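Local atomic coordinates of cobalt-precorrin-5B C(1)-methyltransferase (Archaeoglobus fulgidus, PDB entry 1SR8), a protein that probably methylates C-1 of cobalt-precorrin-5B with S-adenosyl-L-methionine, giving cobalt-precorrin-6A in the anaerobic route to adenosylcobalamin. Residues 37-47 with 88-96; 116-124 with 157-165. All blocks are in the same frame, centred on the assembly; numbering follows the deposited sequence.

Contact 1 of 2, residues 37-47 with 88-96; sequences YLRRGITTGTT and RVRKFSGDH
Ile42 lies over one face of the Phe92 ring, its CG1 4.0 Å from the ring centroid and 15° off the normal, a CH-pi contact in which the two side chains cross at about a right angle. The other branches touch the same ring: CG2 reaches CZ and CD1 rests near CE2. Phe92 CG stands between its own backbone N and carbonyl carbon (chi1 62°), which turns the ring across to Gly41 and brings Arg40 O to its edge, 3.5 Å from Phe92 CE1. Beside the ring, Ile42 N donates to Phe92 O (2.9 Å), nearly in line with the carbonyl. With an alanine at Phe92 the ring would be gone, and Ile42 would probably lose the face it lies on and Arg40 O the ring edge beside it. Packing is tight at Gly41, whose CA is 3.2 Å from Phe92 O, and again at Gly94, where a side chain would run into Arg39 O. Further along, the aliphatic chain of Lys91 runs past Ile42 O, and Thr47 OG1 sits 3.4 Å from Lys91 CB while donating to Thr43 O. The lysine ammonium goes on to a salt bridge with Asp99.

The other end is more open. Asp95 OD2 takes the Arg39 N-H on its anti side (2.7 Å), and Asp95 N returns a bond to Arg39 O, so both backbone polar groups of Arg39 are bonded. The Arg39 chain bends at chi3 (101°) and carries its guanidinium away into solvent, Arg39 NE staying 5.1 Å from Asp95 OD2. Thr43, accepting from Thr46 N, N-caps helix 44-57. The arrangement is a strand-to-helix junction, capped at the helix start, with an irregular chain packed against it that leaves strand 86-90 and turns, type II', from Ser93 to His96.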
loop_
_atom_site.group_PDB
_atom_site.type_symbol
_atom_site.label_atom_id
_atom_site.label_comp_id
_atom_site.label_asym_id
_atom_site.label_seq_id
_atom_site.Cartn_x
_atom_site.Cartn_y
_atom_site.Cartn_z
ATOM N N TYR A 37 9.371 -11.281 -12.359
ATOM C CA TYR A 37 8.333 -10.496 -11.690
ATOM C C TYR A 37 8.758 -10.081 -10.281
ATOM O O TYR A 37 9.604 -10.725 -9.661
ATOM C CB TYR A 37 7.041 -11.320 -11.557
ATOM C CG TYR A 37 6.359 -11.684 -12.862
ATOM C CD1 TYR A 37 5.498 -10.785 -13.501
ATOM C CD2 TYR A 37 6.581 -12.927 -13.468
ATOM C CE1 TYR A 37 4.873 -11.112 -14.719
ATOM C CE2 TYR A 37 5.961 -13.266 -14.689
ATOM C CZ TYR A 37 5.111 -12.354 -15.308
ATOM O OH TYR A 37 4.512 -12.677 -16.510
ATOM N N LEU A 38 8.185 -8.983 -9.795
ATOM C CA LEU A 38 8.422 -8.525 -8.429
ATOM C C LEU A 38 7.033 -8.665 -7.813
ATOM O O LEU A 38 6.028 -8.349 -8.456
ATOM C CB LEU A 38 8.881 -7.065 -8.372
ATOM C CG LEU A 38 10.388 -6.801 -8.439
ATOM C CD1 LEU A 38 10.656 -5.303 -8.480
ATOM C CD2 LEU A 38 11.064 -7.414 -7.234
ATOM N N ARG A 39 6.973 -9.165 -6.585
ATOM C CA ARG A 39 5.699 -9.375 -5.904
ATOM C C ARG A 39 5.300 -8.213 -4.982
ATOM O O ARG A 39 6.078 -7.782 -4.134
ATOM C CB ARG A 39 5.757 -10.690 -5.096
ATOM C CG ARG A 39 6.010 -11.954 -5.936
ATOM C CD ARG A 39 6.720 -13.062 -5.134
ATOM N NE ARG A 39 5.826 -14.123 -4.649
ATOM C CZ ARG A 39 5.341 -15.129 -5.388
ATOM N NH1 ARG A 39 5.654 -15.238 -6.677
ATOM N NH2 ARG A 39 4.541 -16.039 -4.835
ATOM N N ARG A 40 4.089 -7.697 -5.174
ATOM C CA ARG A 40 3.575 -6.637 -4.313
ATOM C C ARG A 40 2.971 -7.333 -3.093
ATOM O O ARG A 40 2.603 -8.510 -3.161
ATOM C CB ARG A 40 2.460 -5.846 -5.007
ATOM C CG ARG A 40 2.921 -4.894 -6.086
ATOM C CD ARG A 40 2.146 -3.594 -5.976
ATOM N NE ARG A 40 2.552 -2.606 -6.968
ATOM C CZ ARG A 40 2.158 -2.616 -8.238
ATOM N NH1 ARG A 40 1.344 -3.567 -8.672
ATOM N NH2 ARG A 40 2.573 -1.669 -9.072
ATOM N N GLY A 41 2.859 -6.612 -1.984
ATOM C CA GLY A 41 2.263 -7.193 -0.794
ATOM C C GLY A 41 0.911 -6.554 -0.558
ATOM O O GLY A 41 0.410 -5.827 -1.417
ATOM N N ILE A 42 0.304 -6.844 0.588
ATOM C CA ILE A 42 -0.980 -6.251 0.944
ATOM C C ILE A 42 -0.734 -5.424 2.195
ATOM O O ILE A 42 0.061 -5.810 3.056
ATOM C CB ILE A 42 -2.073 -7.308 1.248
ATOM C CG1 ILE A 42 -1.566 -8.308 2.295
ATOM C CG2 ILE A 42 -2.505 -7.987 -0.048
ATOM C CD1 ILE A 42 -2.644 -9.231 2.849
ATOM N N THR A 43 -1.399 -4.280 2.291
ATOM C CA THR A 43 -1.236 -3.403 3.442
ATOM C C THR A 43 -1.957 -3.931 4.690
ATOM O O THR A 43 -2.741 -4.873 4.619
ATOM C CB THR A 43 -1.824 -2.022 3.153
ATOM O OG1 THR A 43 -3.191 -2.181 2.768
ATOM C CG2 THR A 43 -1.062 -1.327 2.054
ATOM N N THR A 44 -1.676 -3.303 5.829
ATOM C CA THR A 44 -2.329 -3.637 7.087
ATOM C C THR A 44 -3.834 -3.380 6.896
ATOM O O THR A 44 -4.682 -4.074 7.463
ATOM C CB THR A 44 -1.789 -2.738 8.219
ATOM O OG1 THR A 44 -1.615 -1.405 7.722
ATOM C CG2 THR A 44 -0.444 -3.238 8.712
ATOM N N GLY A 45 -4.154 -2.376 6.080
ATOM C CA GLY A 45 -5.544 -2.049 5.811
ATOM C C GLY A 45 -6.219 -3.165 5.038
ATOM O O GLY A 45 -7.355 -3.546 5.343
ATOM N N THR A 46 -5.527 -3.711 4.041
ATOM C CA THR A 46 -6.104 -4.789 3.252
ATOM C C THR A 46 -6.164 -6.085 4.052
ATOM O O THR A 46 -7.089 -6.879 3.890
ATOM C CB THR A 46 -5.300 -5.037 1.980
ATOM O OG1 THR A 46 -5.400 -3.895 1.121
ATOM C CG2 THR A 46 -5.826 -6.268 1.256
ATOM N N THR A 47 -5.175 -6.298 4.914
ATOM C CA THR A 47 -5.132 -7.505 5.730
ATOM C C THR A 47 -6.265 -7.440 6.745
ATOM O O THR A 47 -6.929 -8.445 7.021
ATOM C CB THR A 47 -3.780 -7.639 6.450
ATOM O OG1 THR A 47 -2.728 -7.677 5.472
ATOM C CG2 THR A 47 -3.740 -8.915 7.283
ATOM N N ARG A 88 -8.107 -15.290 11.158
ATOM C CA ARG A 88 -6.710 -14.993 11.416
ATOM C C ARG A 88 -6.081 -14.804 10.037
ATOM O O ARG A 88 -6.163 -15.698 9.192
ATOM C CB ARG A 88 -6.085 -16.188 12.133
ATOM C CG ARG A 88 -4.695 -15.969 12.648
ATOM C CD ARG A 88 -4.121 -17.252 13.248
ATOM N NE ARG A 88 -2.806 -17.019 13.843
ATOM C CZ ARG A 88 -2.602 -16.388 14.999
ATOM N NH1 ARG A 88 -3.636 -15.931 15.700
ATOM N NH2 ARG A 88 -1.360 -16.193 15.442
ATOM N N VAL A 89 -5.478 -13.643 9.797
ATOM C CA VAL A 89 -4.862 -13.369 8.496
ATOM C C VAL A 89 -3.492 -12.750 8.677
ATOM O O VAL A 89 -3.321 -11.831 9.465
ATOM C CB VAL A 89 -5.721 -12.404 7.654
ATOM C CG1 VAL A 89 -5.141 -12.283 6.254
ATOM C CG2 VAL A 89 -7.156 -12.893 7.590
ATOM N N ARG A 90 -2.514 -13.252 7.940
ATOM C CA ARG A 90 -1.156 -12.745 8.050
ATOM C C ARG A 90 -0.864 -11.801 6.888
ATOM O O ARG A 90 -1.177 -12.097 5.734
ATOM C CB ARG A 90 -0.162 -13.920 8.037
ATOM C CG ARG A 90 1.267 -13.592 8.486
ATOM C CD ARG A 90 2.188 -14.828 8.389
ATOM N NE ARG A 90 1.825 -15.905 9.311
ATOM C CZ ARG A 90 2.067 -15.889 10.619
ATOM N NH1 ARG A 90 2.678 -14.854 11.176
ATOM N NH2 ARG A 90 1.691 -16.910 11.382
ATOM N N LYS A 91 -0.281 -10.653 7.199
ATOM C CA LYS A 91 0.073 -9.696 6.164
ATOM C C LYS A 91 1.360 -10.138 5.477
ATOM O O LYS A 91 2.279 -10.649 6.130
ATOM C CB LYS A 91 0.314 -8.312 6.761
ATOM C CG LYS A 91 1.150 -7.442 5.840
ATOM C CD LYS A 91 1.447 -6.080 6.396
ATOM C CE LYS A 91 2.416 -5.369 5.463
ATOM N NZ LYS A 91 2.790 -4.014 5.932
ATOM N N PHE A 92 1.429 -9.951 4.163
ATOM C CA PHE A 92 2.650 -10.277 3.433
ATOM C C PHE A 92 3.087 -9.033 2.685
ATOM O O PHE A 92 2.254 -8.289 2.167
ATOM C CB PHE A 92 2.445 -11.467 2.484
ATOM C CG PHE A 92 1.425 -11.248 1.404
ATOM C CD1 PHE A 92 1.762 -10.578 0.232
ATOM C CD2 PHE A 92 0.140 -11.779 1.530
ATOM C CE1 PHE A 92 0.840 -10.441 -0.806
ATOM C CE2 PHE A 92 -0.792 -11.649 0.500
ATOM C CZ PHE A 92 -0.441 -10.977 -0.677
ATOM N N SER A 93 4.394 -8.795 2.651
ATOM C CA SER A 93 4.934 -7.612 1.991
ATOM C C SER A 93 5.562 -7.846 0.610
ATOM O O SER A 93 6.231 -6.968 0.080
ATOM C CB SER A 93 5.955 -6.944 2.916
ATOM O OG SER A 93 5.379 -6.669 4.188
ATOM N N GLY A 94 5.336 -9.014 0.018
ATOM C CA GLY A 94 5.908 -9.285 -1.287
ATOM C C GLY A 94 7.422 -9.184 -1.260
ATOM O O GLY A 94 8.056 -9.625 -0.302
ATOM N N ASP A 95 8.017 -8.593 -2.290
ATOM C CA ASP A 95 9.469 -8.481 -2.336
ATOM C C ASP A 95 10.063 -7.228 -1.703
ATOM O O ASP A 95 11.184 -6.830 -2.020
ATOM C CB ASP A 95 9.955 -8.625 -3.777
ATOM C CG ASP A 95 9.798 -10.038 -4.291
ATOM O OD1 ASP A 95 10.342 -10.958 -3.645
ATOM O OD2 ASP A 95 9.136 -10.241 -5.331
ATOM N N HIS A 96 9.317 -6.607 -0.801
ATOM C CA HIS A 96 9.815 -5.423 -0.117
ATOM C C HIS A 96 11.064 -5.867 0.648
ATOM O O HIS A 96 10.985 -6.757 1.489
ATOM C CB HIS A 96 8.751 -4.913 0.851
ATOM C CG HIS A 96 9.057 -3.574 1.439
ATOM N ND1 HIS A 96 10.152 -3.347 2.241
ATOM C CD2 HIS A 96 8.403 -2.393 1.347
ATOM C CE1 HIS A 96 10.161 -2.081 2.620
ATOM N NE2 HIS A 96 9.110 -1.480 2.091
HETATM O O HOH W 1 0.846 -1.411 5.684
#

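Contact 2 of 2, residues 116-124 with 157-165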
loop_
_atom_site.group_PDB
_atom_site.type_symbol
_atom_site.label_atom_id
_atom_site.label_comp_id
_atom_site.label_asym_id
_atom_site.label_seq_id
_atom_site.Cartn_x
_atom_site.Cartn_y
_atom_site.Cartn_z
ATOM N N ILE A 116 -17.636 -1.680 13.059
ATOM C CA ILE A 116 -16.237 -2.095 12.930
ATOM C C ILE A 116 -15.465 -1.548 14.123
ATOM O O ILE A 116 -15.397 -0.337 14.320
ATOM C CB ILE A 116 -15.586 -1.525 11.643
ATOM C CG1 ILE A 116 -16.238 -2.138 10.400
ATOM C CG2 ILE A 116 -14.083 -1.763 11.673
ATOM C CD1 ILE A 116 -16.113 -3.644 10.321
ATOM N N PHE A 117 -14.867 -2.432 14.908
ATOM C CA PHE A 117 -14.130 -1.998 16.085
ATOM C C PHE A 117 -12.707 -2.516 16.051
ATOM O O PHE A 117 -12.429 -3.562 15.454
ATOM C CB PHE A 117 -14.858 -2.493 17.338
ATOM C CG PHE A 117 -16.343 -2.225 17.307
ATOM C CD1 PHE A 117 -16.833 -0.927 17.440
ATOM C CD2 PHE A 117 -17.248 -3.268 17.080
ATOM C CE1 PHE A 117 -18.206 -0.665 17.343
ATOM C CE2 PHE A 117 -18.620 -3.021 16.981
ATOM C CZ PHE A 117 -19.099 -1.716 17.113
ATOM N N PHE A 118 -11.812 -1.774 16.695
ATOM C CA PHE A 118 -10.399 -2.127 16.746
ATOM C C PHE A 118 -9.954 -2.414 18.177
ATOM O O PHE A 118 -10.129 -1.580 19.068
ATOM C CB PHE A 118 -9.591 -0.983 16.133
ATOM C CG PHE A 118 -9.968 -0.692 14.708
ATOM C CD1 PHE A 118 -9.484 -1.488 13.675
ATOM C CD2 PHE A 118 -10.881 0.314 14.409
ATOM C CE1 PHE A 118 -9.908 -1.292 12.357
ATOM C CE2 PHE A 118 -11.315 0.520 13.093
ATOM C CZ PHE A 118 -10.828 -0.287 12.065
ATOM N N GLY A 119 -9.374 -3.593 18.396
ATOM C CA GLY A 119 -8.949 -3.956 19.734
ATOM C C GLY A 119 -7.473 -3.852 20.051
ATOM O O GLY A 119 -6.796 -2.907 19.665
ATOM N N ARG A 120 -6.977 -4.849 20.774
ATOM C CA ARG A 120 -5.576 -4.897 21.181
ATOM C C ARG A 120 -4.620 -4.932 19.996
ATOM O O ARG A 120 -4.926 -5.528 18.964
ATOM C CB ARG A 120 -5.325 -6.137 22.044
ATOM C CG ARG A 120 -5.485 -7.445 21.284
ATOM C CD ARG A 120 -4.977 -8.642 22.078
ATOM N NE ARG A 120 -5.012 -9.868 21.284
ATOM C CZ ARG A 120 -6.119 -10.399 20.764
ATOM N NH1 ARG A 120 -7.303 -9.820 20.949
ATOM N NH2 ARG A 120 -6.044 -11.516 20.051
ATOM N N GLY A 121 -3.460 -4.300 20.163
ATOM C CA GLY A 121 -2.457 -4.287 19.115
ATOM C C GLY A 121 -2.575 -3.139 18.135
ATOM O O GLY A 121 -1.658 -2.901 17.351
ATOM N N VAL A 122 -3.716 -2.452 18.163
ATOM C CA VAL A 122 -3.964 -1.303 17.291
ATOM C C VAL A 122 -3.698 -0.049 18.119
ATOM O O VAL A 122 -4.390 0.208 19.101
ATOM C CB VAL A 122 -5.430 -1.282 16.777
ATOM C CG1 VAL A 122 -5.650 -0.085 15.846
ATOM C CG2 VAL A 122 -5.743 -2.587 16.047
ATOM N N GLY A 123 -2.687 0.719 17.723
ATOM C CA GLY A 123 -2.327 1.921 18.448
ATOM C C GLY A 123 -3.419 2.966 18.578
ATOM O O GLY A 123 -4.390 2.982 17.825
ATOM N N VAL A 124 -3.251 3.850 19.554
ATOM C CA VAL A 124 -4.203 4.925 19.804
ATOM C C VAL A 124 -3.460 6.257 19.788
ATOM O O VAL A 124 -2.373 6.375 20.353
ATOM C CB VAL A 124 -4.902 4.745 21.171
ATOM C CG1 VAL A 124 -5.655 6.007 21.542
ATOM C CG2 VAL A 124 -5.861 3.568 21.109
ATOM N N ARG A 157 -14.635 -7.055 15.489
ATOM C CA ARG A 157 -13.569 -6.342 16.176
ATOM C C ARG A 157 -12.289 -6.877 15.547
ATOM O O ARG A 157 -12.083 -8.092 15.466
ATOM C CB ARG A 157 -13.592 -6.611 17.686
ATOM C CG ARG A 157 -12.393 -6.026 18.450
ATOM C CD ARG A 157 -12.741 -5.724 19.918
ATOM N NE ARG A 157 -13.615 -6.750 20.484
ATOM C CZ ARG A 157 -13.299 -8.041 20.550
ATOM N NH1 ARG A 157 -12.118 -8.467 20.098
ATOM N NH2 ARG A 157 -14.181 -8.914 21.022
ATOM N N ILE A 158 -11.459 -5.959 15.064
ATOM C CA ILE A 158 -10.198 -6.311 14.424
ATOM C C ILE A 158 -9.061 -6.069 15.418
ATOM O O ILE A 158 -8.960 -4.988 16.000
ATOM C CB ILE A 158 -9.981 -5.452 13.154
ATOM C CG1 ILE A 158 -11.140 -5.685 12.172
ATOM C CG2 ILE A 158 -8.620 -5.769 12.538
ATOM C CD1 ILE A 158 -11.145 -4.757 10.977
ATOM N N SER A 159 -8.218 -7.083 15.620
ATOM C CA SER A 159 -7.104 -6.978 16.562
ATOM C C SER A 159 -5.790 -7.471 15.981
ATOM O O SER A 159 -5.768 -8.225 15.011
ATOM C CB SER A 159 -7.392 -7.786 17.834
ATOM O OG SER A 159 -8.555 -7.318 18.490
ATOM N N VAL A 160 -4.699 -7.047 16.611
ATOM C CA VAL A 160 -3.356 -7.438 16.203
ATOM C C VAL A 160 -2.613 -7.954 17.452
ATOM O O VAL A 160 -2.009 -7.184 18.202
ATOM C CB VAL A 160 -2.610 -6.238 15.586
ATOM C CG1 VAL A 160 -1.289 -6.690 14.991
ATOM C CG2 VAL A 160 -3.491 -5.582 14.532
ATOM N N PRO A 161 -2.660 -9.275 17.684
ATOM C CA PRO A 161 -2.025 -9.956 18.818
ATOM C C PRO A 161 -0.632 -9.468 19.220
ATOM O O PRO A 161 -0.367 -9.280 20.409
ATOM C CB PRO A 161 -2.030 -11.411 18.380
ATOM C CG PRO A 161 -3.323 -11.507 17.632
ATOM C CD PRO A 161 -3.317 -10.249 16.790
ATOM N N ASP A 162 0.257 -9.261 18.250
ATOM C CA ASP A 162 1.612 -8.804 18.566
ATOM C C ASP A 162 1.807 -7.353 18.182
ATOM O O ASP A 162 2.937 -6.884 18.048
ATOM C CB ASP A 162 2.660 -9.646 17.835
ATOM C CG ASP A 162 2.571 -11.117 18.177
ATOM O OD1 ASP A 162 2.584 -11.465 19.380
ATOM O OD2 ASP A 162 2.493 -11.932 17.235
ATOM N N GLY A 163 0.701 -6.643 18.016
ATOM C CA GLY A 163 0.779 -5.258 17.617
ATOM C C GLY A 163 1.496 -4.340 18.576
ATOM O O GLY A 163 2.289 -3.501 18.155
ATOM N N GLU A 164 1.230 -4.483 19.866
ATOM C CA GLU A 164 1.864 -3.611 20.842
ATOM C C GLU A 164 3.372 -3.772 20.844
ATOM O O GLU A 164 4.109 -2.792 20.988
ATOM C CB GLU A 164 1.317 -3.887 22.234
ATOM C CG GLU A 164 1.701 -2.824 23.239
ATOM C CD GLU A 164 1.157 -3.118 24.612
ATOM O OE1 GLU A 164 -0.077 -3.277 24.738
ATOM O OE2 GLU A 164 1.965 -3.191 25.561
ATOM N N GLU A 165 3.827 -5.011 20.686
ATOM C CA GLU A 165 5.251 -5.294 20.647
ATOM C C GLU A 165 5.852 -4.773 19.353
ATOM O O GLU A 165 6.700 -3.882 19.374
ATOM C CB GLU A 165 5.509 -6.797 20.762
ATOM C CG GLU A 165 5.516 -7.295 22.188
ATOM C CD GLU A 165 6.335 -6.400 23.111
ATOM O OE1 GLU A 165 7.530 -6.164 22.821
ATOM O OE2 GLU A 165 5.779 -5.928 24.131
HETATM O O HOH W 2 -8.918 -7.273 21.438
#
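Phe118 and Ile158 extend alongside one another from the same face of the sheet, where strand 115-118 pairs in parallel with strand 155-159 at the edge of a mixed sheet. The chain between them passes through strands 121-125 and 128-129 and helix 133-149, whose residues Ile139, Leu140 and Phe143 pack on Ile116, while Ile139 also meets Ile158. The backbone ladder runs from Ile158 N to Phe117 O (2.6 Å), then from Gly119 N to Ile158 O. Phe118 CD1 meets Ile158 CB, and Phe118 CE1 is 3.9 Å from Ile158 CD1.

Past Gly119 the 116-124 segment makes a type II turn to Val122, yet the pairing continues: Val160 N donates almost straight to Arg120 O (2.8 Å). Gly121 CA comes 3.1 Å from Val160 O, leaving no room there for a side chain. Val160 O also receives Gly163 N, in the type I turn that leads into helix 163-168. Val122 CG2 and Val160 CG2 touch where the two valines meet crosswise.

Arg120 is the long arm of the contact. From CB, its CG stands between the backbone N and carbonyl carbon (chi1 66°) and comes near Ser159 CB; beyond it the chain runs extended as far as NE, which passes Pro161 CA. The guanidinium then lays one face over Ser159 CB, 3.7 Å from Arg120 NH1, and NH2 reaches obliquely to Pro161 CG. NH2 also forms a salt bridge with Glu107 of strand 105-111, which holds the tip across the second strand. Arg157 NH1, of like charge, lies 5.1 Å from Arg120 NH1 without contact. One water accepts from Arg120 N, weakly from Arg120 NH1, and lies 3.0 Å from Ser159 OG.

How the contacts relate
Contact 1 is complete before contact 2 begins along the chain. Their centres are 18 Å apart, and their nearest atoms, about 5 Å apart, do not touch. Both reach the same mixed six-stranded sheet: contact 1 through strand 86-90, contact 2 through strands 155-159 and 115-118, with strand 105-111 between them. Phe106 of that strand touches Thr44 and Thr47 of contact 1 and also Ile158 and Val160 of contact 2. Contact 1, near the centre of the chain, ties the sheet to strand 36-42 and helix 44-57, whereas contact 2 builds its more peripheral edge.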